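PDB 6CXT: butyryl-CoA dehydrogenase from Marinomonas mediterranea, which is a flavoprotein of the acyl-CoA dehydrogenase family that binds flavin-adenine dinucleotide at the interface between subunits. Local coordinates for residues M239-C244 with W304-D309; Y148-G153 with T182-P187; K273-S276 with A280-H283; E325-S330 with N350-D355. All blocks are in the same frame, centred on the assembly; numbering follows the deposited sequence.

Interaction 1: M239-C244 with W304-D309; sequences MDWERC and WQKSQD. With FK4 (S-[2-({N-[(2R)-2-hydroxy-4-{[(R)-hydroxy(oxo)-lambda~5~-phosphanyl]oxy}-3,3-dimethylbutanoyl]-beta-alanyl}amino)ethyl] 1H-pyrrole-2-carbothioate), chain C.
Lys-306, in the last turn of helix 279-306, reaches across to Asp-240 and Trp-241 on helix 231-245 and carries the whole contact for its segment. Its CG stands anti to the backbone N (chi1 -168°) and the chain runs out extended until a bend at chi4 (56°) turns the ammonium group toward the carboxylate. On the way, Lys-306 CD passes Cys-244 SG at 4.2 Å. Next, Lys-306 CE sits over the indole of Trp-241, 3.4 Å from the centroid of the six-membered ring and 13° off its normal, a CH-pi contact. Lys-306 NZ lies over the five-membered ring of the same indole, 3.7 Å from its centroid, which meets the geometry of a cation-pi interaction. Lys-306 NZ also forms a salt bridge with Asp-240 OD2 at 2.8 Å, arriving on the anti side of the carboxylate and a little out of its plane. Asp-240 OD2 is gripped a second time by Asn-312 ND2. Another side of helix 231-245 serves the ligand pocket: Arg-243 NH2 donates to FK4 O26 at 2.8 Å and to FK4 O27 at 3.1 Å. Carboxylate and indole together hold one ammonium group, so its charged form is probably stabilised between these helices.

Interaction 2: Y148-G153 with T182-P187; sequences YVLNGG and TAFVVP
Tyr-148 offers a ring face to the edge of Phe-184, the start of a buried apolar contact between two sheets of the middle domain. The centroids of the Tyr-148 and Phe-184 rings are 4.9 Å apart with planes at 61°, an inclined edge-to-face pair. Phe-184 CE1 makes the closest approach, 3.5 Å from Tyr-148 CD2, and stands above the tyrosine plane toward its rim. Two residues on, Leu-150 divides its methyls between two partners. Leu-150 CD1 lies over the centre of the Phe-184 ring, 4.1 Å from the centroid and 6° off the normal, a CH-pi contact. Its other branch, CD2, touches Val-186 CG2 at 3.7 Å, the two side chains sliding past each other in opposite directions. The strand segments cross at 91° with their axes 10.5 Å apart, and no hydrogen bond joins them; the backbone of 148-153 pairs instead with strands 140-144 and 209-220. Ala-141 and Ile-219 of those strands touch both Leu-150 and Phe-184. With every touching residue buried and no polar bond across, the two sheets are held here by ring and methyl contacts, as in a hydrophobic core.

Interaction 3: K273-S276 with A280-H283; sequences KTIS and AVSH. With FAD (flavin-adenine dinucleotide), chain D.
Ile-275 and Val-281 meet partly through a backbone carbonyl and partly through branch ends, and both also reach the bound FAD, Val-281 by its second methyl and Ile-275 by the same CD1 that nears the valine. Val-281 points toward the 273-276 segment, its CB 3.4 Å from Ile-275 O; the side chains themselves touch more loosely, Ile-275 CD1 to Val-281 CG1 at 4.4 Å. With chi1 at 172°, the valine sends CG1 to the Ile-275 side while CG2 goes to the adenosine ribose, 3.3 Å from FAD C1B. Ile-275 holds CG1 between its backbone N and carbonyl carbon (chi1 58°), and an extended chi2 carries CD1 to within 3.7 Å of FAD O4B. Ala-280 adds its CB at 3.9 Å from FAD C2A, extending the apolar lining from sugar to adenine. One residue further along each segment, Ser-282 CB lies 3.4 Å from Ser-276 O. The CB of Ser-276 leaves the backbone away from segment 280-283, and its OG is hydrogen-bonded to the terminal OXT of Leu-380 of a second subunit. The contact thus joins the end of strand 273-274 and its short 3-10 segment to the start of helix 279-306. Helix 248-267 backs it, with Tyr-264 and Ala-265 against Ile-275, and the backbone of Ile-275 and Ser-276 bonds to Arg-268 and Ala-265 respectively.

Interaction 4: E325-S330 with N350-D355; sequences EAFVQS and NNSIKD. With EDO (1,2-ethanediol), chain E.
A helix-helix packing of the C-terminal helical domain, roughly antiparallel, sets helix 313-338 against the start of helix 351-359. The axes of their segments 325-330 and 351-355 approach to 8.0 Å, and their N-to-C directions make an angle of 144°. All five touching residues are buried. Phe-327 makes the aromatic part of the contact: with CG anti to the backbone N (chi1 -174°), its ring is brought over to the second helix although its CB sets out obliquely to it. Ser-352 O lies above one face of that ring, toward the rim, 3.7 Å from Phe-327 CZ. Beside it, Phe-327 CE1 meets Ser-352 CB at 3.8 Å, and Phe-327 CE2 comes within 4.2 Å of Asp-355 CB. Phe-250 of helix 248-267 also meets the phenylalanine ring, with planes at about 20°. The remainder is aliphatic. Ile-353 extends its CD1 to Val-328 CG1 at 3.9 Å and more closely to Val-328 O, at 3.5 Å, so the methyl rests on backbone as well as side chain. No hydrogen bond crosses between the segments; their hydroxyls are served by helix 248-267, where Asp-257 binds Ser-330 OG through OD2 and Ser-352 OG through OD1. Ile-353 also packs on Leu-357 of the fourth subunit, which places this helix pair at a subunit boundary. At the C-terminal end of segment 350-355, Asp-355 OD1 accepts a bond from Leu-204 N, whereas Asp-355 OD2 accepts one from the hydroxyl O2 of a 1,2-ethanediol molecule, probably from the crystallisation liquor, at 2.7 Å.

Interactions 1, 3 and 4 lie in the C-terminal helical domain, interaction 2 in the middle beta domain. Helix 279-306 spans interactions 1 and 3 at its two ends, so their centres are about 39 Å apart; interaction 3 is nested within the loop that interaction 1 closes. Helix 313-338 follows, and interaction 4 has its centre about 21 Å from that of interaction 3. Ligands mark them differently: interaction 1 borders FK4, interaction 3 the adenosine end of an FAD that also bonds the fourth subunit, and the Asp-355 side chain of interaction 4 is about 9 Å from a bound FAD. Interactions 2 and 3, centres about 55 Å apart, fall on opposite sides of the chain's centre.

Interaction 1: M239-C244 with W304-D309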
# COMPACT_ATOMS: atom_id res chain seq x y z
N MET B 239 18.47 -19.57 -13.44
CA MET B 239 17.51 -18.65 -12.74
C MET B 239 16.30 -18.37 -13.62
O MET B 239 15.19 -18.22 -13.11
CB MET B 239 18.18 -17.37 -12.33
CG MET B 239 19.10 -17.49 -11.14
SD MET B 239 18.28 -18.32 -9.71
CE MET B 239 18.93 -20.02 -9.83
N ASP B 240 16.47 -18.34 -14.94
CA ASP B 240 15.28 -18.21 -15.78
C ASP B 240 14.34 -19.38 -15.60
O ASP B 240 13.11 -19.21 -15.53
CB ASP B 240 15.65 -17.96 -17.24
CG ASP B 240 14.49 -17.38 -18.01
OD1 ASP B 240 14.07 -16.23 -17.70
OD2 ASP B 240 14.00 -18.07 -18.93
N TRP B 241 14.89 -20.59 -15.48
CA TRP B 241 14.09 -21.75 -15.18
C TRP B 241 13.49 -21.70 -13.76
O TRP B 241 12.31 -22.01 -13.57
CB TRP B 241 14.93 -23.06 -15.30
CG TRP B 241 15.05 -23.52 -16.73
CD1 TRP B 241 16.16 -23.43 -17.56
CD2 TRP B 241 14.03 -24.15 -17.49
NE1 TRP B 241 15.86 -23.95 -18.80
CE2 TRP B 241 14.57 -24.41 -18.79
CE3 TRP B 241 12.70 -24.51 -17.22
CZ2 TRP B 241 13.81 -24.96 -19.80
CZ3 TRP B 241 11.97 -25.10 -18.20
CH2 TRP B 241 12.54 -25.34 -19.50
N GLU B 242 14.32 -21.38 -12.79
CA GLU B 242 13.89 -21.44 -11.38
C GLU B 242 12.85 -20.33 -11.07
O GLU B 242 11.80 -20.60 -10.49
CB GLU B 242 15.09 -21.29 -10.46
CG GLU B 242 14.71 -21.52 -9.01
CD GLU B 242 15.92 -21.43 -8.10
OE1 GLU B 242 16.58 -22.47 -7.91
OE2 GLU B 242 16.22 -20.36 -7.56
N ARG B 243 13.14 -19.11 -11.49
CA ARG B 243 12.27 -17.95 -11.21
C ARG B 243 10.92 -18.17 -11.87
O ARG B 243 9.90 -17.71 -11.35
CB ARG B 243 12.94 -16.67 -11.72
CG ARG B 243 14.10 -16.20 -10.84
CD ARG B 243 14.79 -15.04 -11.58
NE ARG B 243 16.05 -14.73 -10.91
CZ ARG B 243 17.07 -14.06 -11.48
NH1 ARG B 243 16.98 -13.67 -12.75
NH2 ARG B 243 18.17 -13.80 -10.78
N CYS B 244 10.91 -18.87 -13.00
CA CYS B 244 9.68 -19.17 -13.73
C CYS B 244 8.90 -20.33 -13.10
O CYS B 244 7.68 -20.18 -12.75
CB CYS B 244 9.98 -19.51 -15.20
SG CYS B 244 8.50 -19.76 -16.24
N TRP B 304 4.53 -19.50 -20.97
CA TRP B 304 4.28 -19.50 -22.41
C TRP B 304 5.37 -18.76 -23.15
O TRP B 304 5.83 -19.22 -24.20
CB TRP B 304 2.90 -18.87 -22.74
CG TRP B 304 2.70 -18.70 -24.22
CD1 TRP B 304 2.22 -19.65 -25.08
CD2 TRP B 304 2.97 -17.54 -24.99
NE1 TRP B 304 2.18 -19.14 -26.36
CE2 TRP B 304 2.63 -17.84 -26.34
CE3 TRP B 304 3.45 -16.26 -24.68
CZ2 TRP B 304 2.77 -16.92 -27.38
CZ3 TRP B 304 3.58 -15.33 -25.73
CH2 TRP B 304 3.23 -15.67 -27.06
N GLN B 305 5.75 -17.60 -22.65
CA GLN B 305 6.73 -16.80 -23.35
C GLN B 305 8.10 -17.49 -23.39
O GLN B 305 8.84 -17.38 -24.40
CB GLN B 305 6.86 -15.41 -22.73
CG GLN B 305 7.11 -14.38 -23.80
CD GLN B 305 7.60 -13.08 -23.27
OE1 GLN B 305 8.30 -13.00 -22.24
NE2 GLN B 305 7.25 -12.02 -23.97
N LYS B 306 8.45 -18.17 -22.29
CA LYS B 306 9.69 -18.93 -22.20
C LYS B 306 9.75 -20.02 -23.27
O LYS B 306 10.83 -20.37 -23.71
CB LYS B 306 9.89 -19.51 -20.79
CG LYS B 306 11.29 -20.04 -20.55
CD LYS B 306 11.51 -20.44 -19.07
CE LYS B 306 12.70 -21.40 -18.96
NZ LYS B 306 13.92 -20.79 -19.55
N SER B 307 8.60 -20.54 -23.68
CA SER B 307 8.53 -21.51 -24.77
C SER B 307 8.63 -20.89 -26.17
O SER B 307 8.58 -21.63 -27.14
CB SER B 307 7.19 -22.27 -24.70
OG SER B 307 7.02 -22.88 -23.43
N GLN B 308 8.75 -19.56 -26.30
CA GLN B 308 8.73 -18.87 -27.61
C GLN B 308 10.09 -18.43 -28.16
O GLN B 308 10.17 -17.84 -29.24
CB GLN B 308 7.82 -17.60 -27.60
CG GLN B 308 6.37 -17.84 -27.17
CD GLN B 308 5.73 -19.03 -27.87
OE1 GLN B 308 5.59 -19.04 -29.08
NE2 GLN B 308 5.32 -20.03 -27.09
N ASP B 309 11.16 -18.67 -27.43
CA ASP B 309 12.48 -18.19 -27.92
C ASP B 309 12.45 -16.68 -28.33
O ASP B 309 12.71 -16.30 -29.48
CB ASP B 309 13.01 -19.09 -29.05
CG ASP B 309 14.47 -19.47 -28.86
OD1 ASP B 309 14.97 -19.39 -27.71
OD2 ASP B 309 15.10 -19.87 -29.86
O01 FK4 C . 20.90 -11.57 -16.02
P02 FK4 C . 22.34 -11.32 -15.46
O03 FK4 C . 22.47 -11.02 -13.93
C04 FK4 C . 21.47 -10.27 -13.30
C05 FK4 C . 21.91 -9.52 -12.08
C06 FK4 C . 20.67 -8.80 -11.50
C07 FK4 C . 23.01 -8.52 -12.51
C08 FK4 C . 22.55 -10.47 -11.03
O09 FK4 C . 23.27 -9.78 -10.03
C10 FK4 C . 21.55 -11.46 -10.40
N11 FK4 C . 21.43 -11.32 -8.95
C12 FK4 C . 20.51 -12.16 -8.28
C13 FK4 C . 21.18 -13.46 -7.78
C14 FK4 C . 20.23 -14.58 -7.65
N15 FK4 C . 20.68 -15.49 -6.69
C16 FK4 C . 19.93 -16.72 -6.46
C17 FK4 C . 20.84 -17.86 -5.97
S18 FK4 C . 20.09 -19.46 -6.14
C19 FK4 C . 18.64 -19.33 -5.10
C20 FK4 C . 18.11 -20.71 -5.05
C21 FK4 C . 17.16 -21.22 -4.19
C22 FK4 C . 16.98 -22.56 -4.59
C23 FK4 C . 17.85 -22.83 -5.68
N24 FK4 C . 18.54 -21.71 -5.98
O25 FK4 C . 18.58 -18.41 -4.25
O26 FK4 C . 19.21 -14.72 -8.31
O27 FK4 C . 20.83 -12.29 -11.04
O28 FK4 C . 23.16 -12.53 -15.76

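Interaction 2: Y148-G153 with T182-P187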
# COMPACT_ATOMS: atom_id res chain seq x y z
N TYR B 148 40.11 -29.62 -12.52
CA TYR B 148 40.03 -28.31 -11.92
C TYR B 148 40.10 -28.46 -10.45
O TYR B 148 39.62 -29.45 -9.96
CB TYR B 148 38.71 -27.65 -12.28
CG TYR B 148 38.68 -27.04 -13.65
CD1 TYR B 148 39.14 -25.73 -13.85
CD2 TYR B 148 38.19 -27.76 -14.73
CE1 TYR B 148 39.10 -25.15 -15.11
CE2 TYR B 148 38.13 -27.19 -16.00
CZ TYR B 148 38.59 -25.90 -16.18
OH TYR B 148 38.53 -25.36 -17.46
N VAL B 149 40.76 -27.53 -9.79
CA VAL B 149 40.82 -27.50 -8.35
C VAL B 149 39.93 -26.33 -7.89
O VAL B 149 40.19 -25.15 -8.24
CB VAL B 149 42.28 -27.33 -7.88
CG1 VAL B 149 42.42 -27.18 -6.37
CG2 VAL B 149 43.11 -28.53 -8.38
N LEU B 150 38.94 -26.66 -7.06
CA LEU B 150 37.91 -25.69 -6.61
C LEU B 150 38.16 -25.35 -5.16
O LEU B 150 38.43 -26.25 -4.32
CB LEU B 150 36.52 -26.28 -6.80
CG LEU B 150 35.82 -26.00 -8.13
CD1 LEU B 150 36.43 -26.74 -9.33
CD2 LEU B 150 34.33 -26.31 -8.01
N ASN B 151 38.12 -24.06 -4.87
CA ASN B 151 38.37 -23.61 -3.57
C ASN B 151 37.42 -22.48 -3.17
O ASN B 151 37.44 -21.43 -3.80
CB ASN B 151 39.80 -23.12 -3.50
CG ASN B 151 40.36 -23.26 -2.13
OD1 ASN B 151 40.61 -24.37 -1.64
ND2 ASN B 151 40.56 -22.12 -1.47
N GLY B 152 36.63 -22.66 -2.10
CA GLY B 152 35.84 -21.50 -1.57
C GLY B 152 34.65 -22.00 -0.75
O GLY B 152 34.37 -23.20 -0.73
N GLY B 153 33.97 -21.06 -0.07
CA GLY B 153 32.72 -21.37 0.72
C GLY B 153 31.46 -20.86 -0.01
O GLY B 153 31.50 -19.83 -0.69
N THR B 182 32.82 -20.03 -14.29
CA THR B 182 32.47 -21.31 -14.89
C THR B 182 31.60 -22.14 -13.93
O THR B 182 31.77 -22.03 -12.71
CB THR B 182 33.82 -22.10 -15.24
OG1 THR B 182 34.63 -21.26 -16.11
CG2 THR B 182 33.57 -23.43 -15.88
N ALA B 183 30.69 -22.92 -14.50
CA ALA B 183 29.83 -23.81 -13.77
C ALA B 183 30.39 -25.23 -13.76
O ALA B 183 30.84 -25.73 -14.81
CB ALA B 183 28.45 -23.82 -14.40
N PHE B 184 30.30 -25.88 -12.60
CA PHE B 184 30.81 -27.25 -12.44
C PHE B 184 29.79 -28.07 -11.65
O PHE B 184 29.14 -27.54 -10.74
CB PHE B 184 32.07 -27.21 -11.56
CG PHE B 184 33.22 -26.46 -12.18
CD1 PHE B 184 34.09 -27.11 -13.08
CD2 PHE B 184 33.45 -25.13 -11.85
CE1 PHE B 184 35.17 -26.42 -13.63
CE2 PHE B 184 34.53 -24.42 -12.40
CZ PHE B 184 35.40 -25.08 -13.28
N VAL B 185 29.64 -29.34 -11.99
CA VAL B 185 28.90 -30.29 -11.16
C VAL B 185 29.93 -30.96 -10.27
O VAL B 185 30.88 -31.58 -10.78
CB VAL B 185 28.21 -31.35 -12.02
CG1 VAL B 185 27.55 -32.42 -11.14
CG2 VAL B 185 27.18 -30.71 -12.94
N VAL B 186 29.79 -30.83 -8.95
CA VAL B 186 30.79 -31.31 -8.00
C VAL B 186 30.14 -32.47 -7.22
O VAL B 186 29.23 -32.23 -6.42
CB VAL B 186 31.27 -30.21 -7.07
CG1 VAL B 186 32.32 -30.73 -6.07
CG2 VAL B 186 31.83 -29.04 -7.87
N PRO B 187 30.59 -33.69 -7.43
CA PRO B 187 30.01 -34.78 -6.66
C PRO B 187 30.29 -34.63 -5.15
O PRO B 187 31.32 -34.17 -4.76
CB PRO B 187 30.64 -36.04 -7.25
CG PRO B 187 31.20 -35.61 -8.55
CD PRO B 187 31.56 -34.17 -8.42

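Interaction 3: K273-S276 with A280-H283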
# COMPACT_ATOMS: atom_id res chain seq x y z
N LYS B 273 -23.62 -13.28 13.00
CA LYS B 273 -23.40 -13.34 11.55
C LYS B 273 -22.05 -14.00 11.21
O LYS B 273 -21.15 -13.93 12.01
CB LYS B 273 -23.50 -11.95 10.92
CG LYS B 273 -22.57 -10.91 11.50
CD LYS B 273 -23.21 -9.53 11.48
CE LYS B 273 -22.76 -8.72 10.29
NZ LYS B 273 -23.57 -7.48 10.20
N THR B 274 -21.92 -14.60 10.04
CA THR B 274 -20.61 -15.07 9.59
C THR B 274 -19.68 -13.84 9.40
O THR B 274 -20.13 -12.75 9.06
CB THR B 274 -20.72 -15.86 8.30
OG1 THR B 274 -21.35 -15.03 7.29
CG2 THR B 274 -21.59 -17.09 8.58
N ILE B 275 -18.38 -14.02 9.64
CA ILE B 275 -17.46 -12.86 9.55
C ILE B 275 -17.36 -12.38 8.11
O ILE B 275 -16.94 -11.23 7.86
CB ILE B 275 -16.07 -13.20 10.15
CG1 ILE B 275 -15.43 -14.41 9.43
CG2 ILE B 275 -16.23 -13.38 11.67
CD1 ILE B 275 -13.94 -14.63 9.83
N SER B 276 -17.74 -13.24 7.18
CA SER B 276 -17.89 -12.87 5.73
C SER B 276 -18.81 -11.68 5.51
O SER B 276 -18.76 -11.04 4.47
CB SER B 276 -18.39 -14.05 4.88
OG SER B 276 -19.77 -14.29 5.21
N ALA B 280 -14.56 -5.53 6.03
CA ALA B 280 -13.13 -5.57 6.41
C ALA B 280 -12.54 -6.97 6.19
O ALA B 280 -11.34 -7.12 5.81
CB ALA B 280 -12.92 -5.11 7.86
N VAL B 281 -13.38 -8.00 6.38
CA VAL B 281 -12.99 -9.36 6.12
C VAL B 281 -13.22 -9.72 4.66
O VAL B 281 -12.30 -10.22 3.98
CB VAL B 281 -13.76 -10.36 7.03
CG1 VAL B 281 -13.46 -11.80 6.56
CG2 VAL B 281 -13.39 -10.11 8.47
N SER B 282 -14.45 -9.52 4.14
CA SER B 282 -14.74 -10.05 2.82
C SER B 282 -13.93 -9.31 1.72
O SER B 282 -13.46 -9.95 0.77
CB SER B 282 -16.26 -9.95 2.50
OG SER B 282 -16.70 -8.59 2.54
N HIS B 283 -13.76 -8.00 1.86
CA HIS B 283 -13.01 -7.22 0.80
C HIS B 283 -11.52 -7.55 0.84
O HIS B 283 -10.89 -7.60 -0.20
CB HIS B 283 -13.28 -5.75 0.94
CG HIS B 283 -14.65 -5.41 0.45
ND1 HIS B 283 -14.99 -4.18 -0.08
CD2 HIS B 283 -15.74 -6.20 0.33
CE1 HIS B 283 -16.26 -4.20 -0.45
NE2 HIS B 283 -16.73 -5.42 -0.25
PA FAD D . -12.56 -13.38 15.27
O1A FAD D . -13.19 -12.39 16.23
O2A FAD D . -13.16 -14.72 14.89
O5B FAD D . -12.15 -12.56 13.93
C5B FAD D . -11.71 -13.22 12.72
C4B FAD D . -11.64 -12.10 11.66
O4B FAD D . -12.93 -11.47 11.51
C3B FAD D . -10.65 -11.02 12.07
O3B FAD D . -10.09 -10.56 10.83
C2B FAD D . -11.57 -9.91 12.62
O2B FAD D . -10.98 -8.59 12.61
C1B FAD D . -12.83 -10.07 11.72
N9A FAD D . -13.99 -9.47 12.41
C8A FAD D . -14.65 -9.95 13.50
N7A FAD D . -15.60 -9.05 13.92
C5A FAD D . -15.54 -7.97 13.09
C6A FAD D . -16.24 -6.67 12.92
N6A FAD D . -17.24 -6.27 13.79
N1A FAD D . -15.84 -5.86 11.90
C2A FAD D . -14.82 -6.19 11.03
N3A FAD D . -14.17 -7.37 11.12
C4A FAD D . -14.47 -8.27 12.10
N1 FAD D . -7.87 -13.03 24.85
C2 FAD D . -8.04 -12.92 26.22
O2 FAD D . -9.24 -12.93 26.63
N3 FAD D . -7.01 -12.82 27.10
C4 FAD D . -5.73 -12.88 26.69
O4 FAD D . -4.82 -12.79 27.51
C4X FAD D . -5.46 -13.01 25.22
N5 FAD D . -4.21 -13.11 24.71
C5X FAD D . -3.97 -13.30 23.38
C6 FAD D . -2.62 -13.40 22.95
C7 FAD D . -2.34 -13.61 21.59
C7M FAD D . -0.91 -13.76 21.15
C8 FAD D . -3.44 -13.73 20.61
C8M FAD D . -3.16 -13.94 19.16
C9 FAD D . -4.79 -13.60 21.03
C9A FAD D . -5.07 -13.38 22.39
N10 FAD D . -6.41 -13.27 22.88
C10 FAD D . -6.62 -13.09 24.29
C1' FAD D . -7.56 -13.38 21.99
C2' FAD D . -7.67 -12.08 21.16
O2' FAD D . -8.11 -10.94 21.93
C3' FAD D . -8.54 -12.36 19.95
O3' FAD D . -7.80 -13.29 19.13
C4' FAD D . -9.09 -11.17 19.15
O4' FAD D . -10.06 -10.42 19.95
C5' FAD D . -9.79 -11.64 17.86
O5' FAD D . -10.73 -12.66 18.21
P FAD D . -10.73 -14.01 17.40
O1P FAD D . -11.86 -14.91 17.91
O2P FAD D . -9.37 -14.67 17.36
O3P FAD D . -11.09 -13.66 15.88

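Interaction 4: E325-S330 with N350-D355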
# COMPACT_ATOMS: atom_id res chain seq x y z
N GLU B 325 5.47 -11.65 -3.85
CA GLU B 325 4.83 -10.55 -3.09
C GLU B 325 3.36 -10.88 -2.72
O GLU B 325 2.92 -10.59 -1.58
CB GLU B 325 4.96 -9.17 -3.78
CG GLU B 325 6.45 -8.74 -3.90
CD GLU B 325 7.12 -8.39 -2.58
OE1 GLU B 325 6.43 -8.27 -1.51
OE2 GLU B 325 8.39 -8.20 -2.54
N ALA B 326 2.64 -11.47 -3.66
CA ALA B 326 1.26 -11.87 -3.36
C ALA B 326 1.24 -12.92 -2.24
O ALA B 326 0.35 -12.92 -1.40
CB ALA B 326 0.54 -12.36 -4.62
N PHE B 327 2.25 -13.79 -2.21
CA PHE B 327 2.31 -14.88 -1.27
C PHE B 327 2.55 -14.32 0.13
O PHE B 327 1.94 -14.77 1.09
CB PHE B 327 3.34 -15.96 -1.73
CG PHE B 327 3.38 -17.21 -0.89
CD1 PHE B 327 2.24 -17.71 -0.22
CD2 PHE B 327 4.57 -17.98 -0.86
CE1 PHE B 327 2.28 -18.92 0.51
CE2 PHE B 327 4.61 -19.16 -0.12
CZ PHE B 327 3.47 -19.63 0.56
N VAL B 328 3.39 -13.30 0.26
CA VAL B 328 3.58 -12.65 1.57
C VAL B 328 2.23 -12.02 2.03
O VAL B 328 1.81 -12.19 3.18
CB VAL B 328 4.69 -11.54 1.46
CG1 VAL B 328 4.69 -10.61 2.70
CG2 VAL B 328 6.09 -12.20 1.35
N GLN B 329 1.54 -11.34 1.13
CA GLN B 329 0.28 -10.71 1.50
C GLN B 329 -0.76 -11.77 1.88
O GLN B 329 -1.53 -11.58 2.82
CB GLN B 329 -0.22 -9.82 0.37
CG GLN B 329 0.72 -8.66 0.02
CD GLN B 329 0.27 -7.93 -1.22
OE1 GLN B 329 0.55 -8.36 -2.35
NE2 GLN B 329 -0.40 -6.81 -1.03
N SER B 330 -0.78 -12.86 1.12
CA SER B 330 -1.69 -13.98 1.38
C SER B 330 -1.45 -14.57 2.80
O SER B 330 -2.40 -14.81 3.57
CB SER B 330 -1.48 -15.08 0.31
OG SER B 330 -2.41 -16.16 0.55
N ASN B 350 -0.26 -20.47 9.56
CA ASN B 350 0.86 -19.51 9.74
C ASN B 350 2.13 -19.99 8.99
O ASN B 350 3.11 -19.26 8.94
CB ASN B 350 1.11 -19.16 11.23
CG ASN B 350 1.56 -20.35 12.06
OD1 ASN B 350 2.13 -21.33 11.54
ND2 ASN B 350 1.38 -20.25 13.37
N ASN B 351 2.09 -21.17 8.36
CA ASN B 351 3.25 -21.55 7.49
C ASN B 351 3.32 -20.73 6.20
O ASN B 351 4.41 -20.53 5.66
CB ASN B 351 3.22 -23.03 7.11
CG ASN B 351 3.69 -23.88 8.24
OD1 ASN B 351 4.56 -23.50 9.02
ND2 ASN B 351 3.05 -25.00 8.38
N SER B 352 2.21 -20.18 5.74
CA SER B 352 2.26 -19.40 4.54
C SER B 352 3.16 -18.19 4.73
O SER B 352 4.00 -17.96 3.85
CB SER B 352 0.86 -18.93 4.07
OG SER B 352 0.16 -20.10 3.82
N ILE B 353 2.97 -17.39 5.80
CA ILE B 353 3.80 -16.18 5.92
C ILE B 353 5.30 -16.57 6.10
O ILE B 353 6.19 -15.90 5.54
CB ILE B 353 3.36 -15.20 7.05
CG1 ILE B 353 4.14 -13.87 7.00
CG2 ILE B 353 3.44 -15.85 8.46
CD1 ILE B 353 4.17 -13.10 5.62
N LYS B 354 5.54 -17.61 6.89
CA LYS B 354 6.93 -18.04 7.18
C LYS B 354 7.64 -18.45 5.89
O LYS B 354 8.81 -18.10 5.68
CB LYS B 354 6.93 -19.18 8.22
CG LYS B 354 6.49 -18.67 9.61
CD LYS B 354 6.73 -19.74 10.66
CE LYS B 354 5.69 -20.83 10.53
NZ LYS B 354 6.12 -21.93 11.45
N ASP B 355 6.92 -19.15 5.04
CA ASP B 355 7.46 -19.63 3.77
C ASP B 355 7.54 -18.54 2.77
O ASP B 355 8.52 -18.46 2.01
CB ASP B 355 6.61 -20.80 3.22
CG ASP B 355 6.66 -22.02 4.14
OD1 ASP B 355 7.51 -22.08 5.09
OD2 ASP B 355 5.86 -22.95 3.92
C1 EDO E . 7.94 -26.84 5.90
O1 EDO E . 8.80 -27.42 4.91
C2 EDO E . 6.54 -26.43 5.38
O2 EDO E . 6.79 -25.46 4.33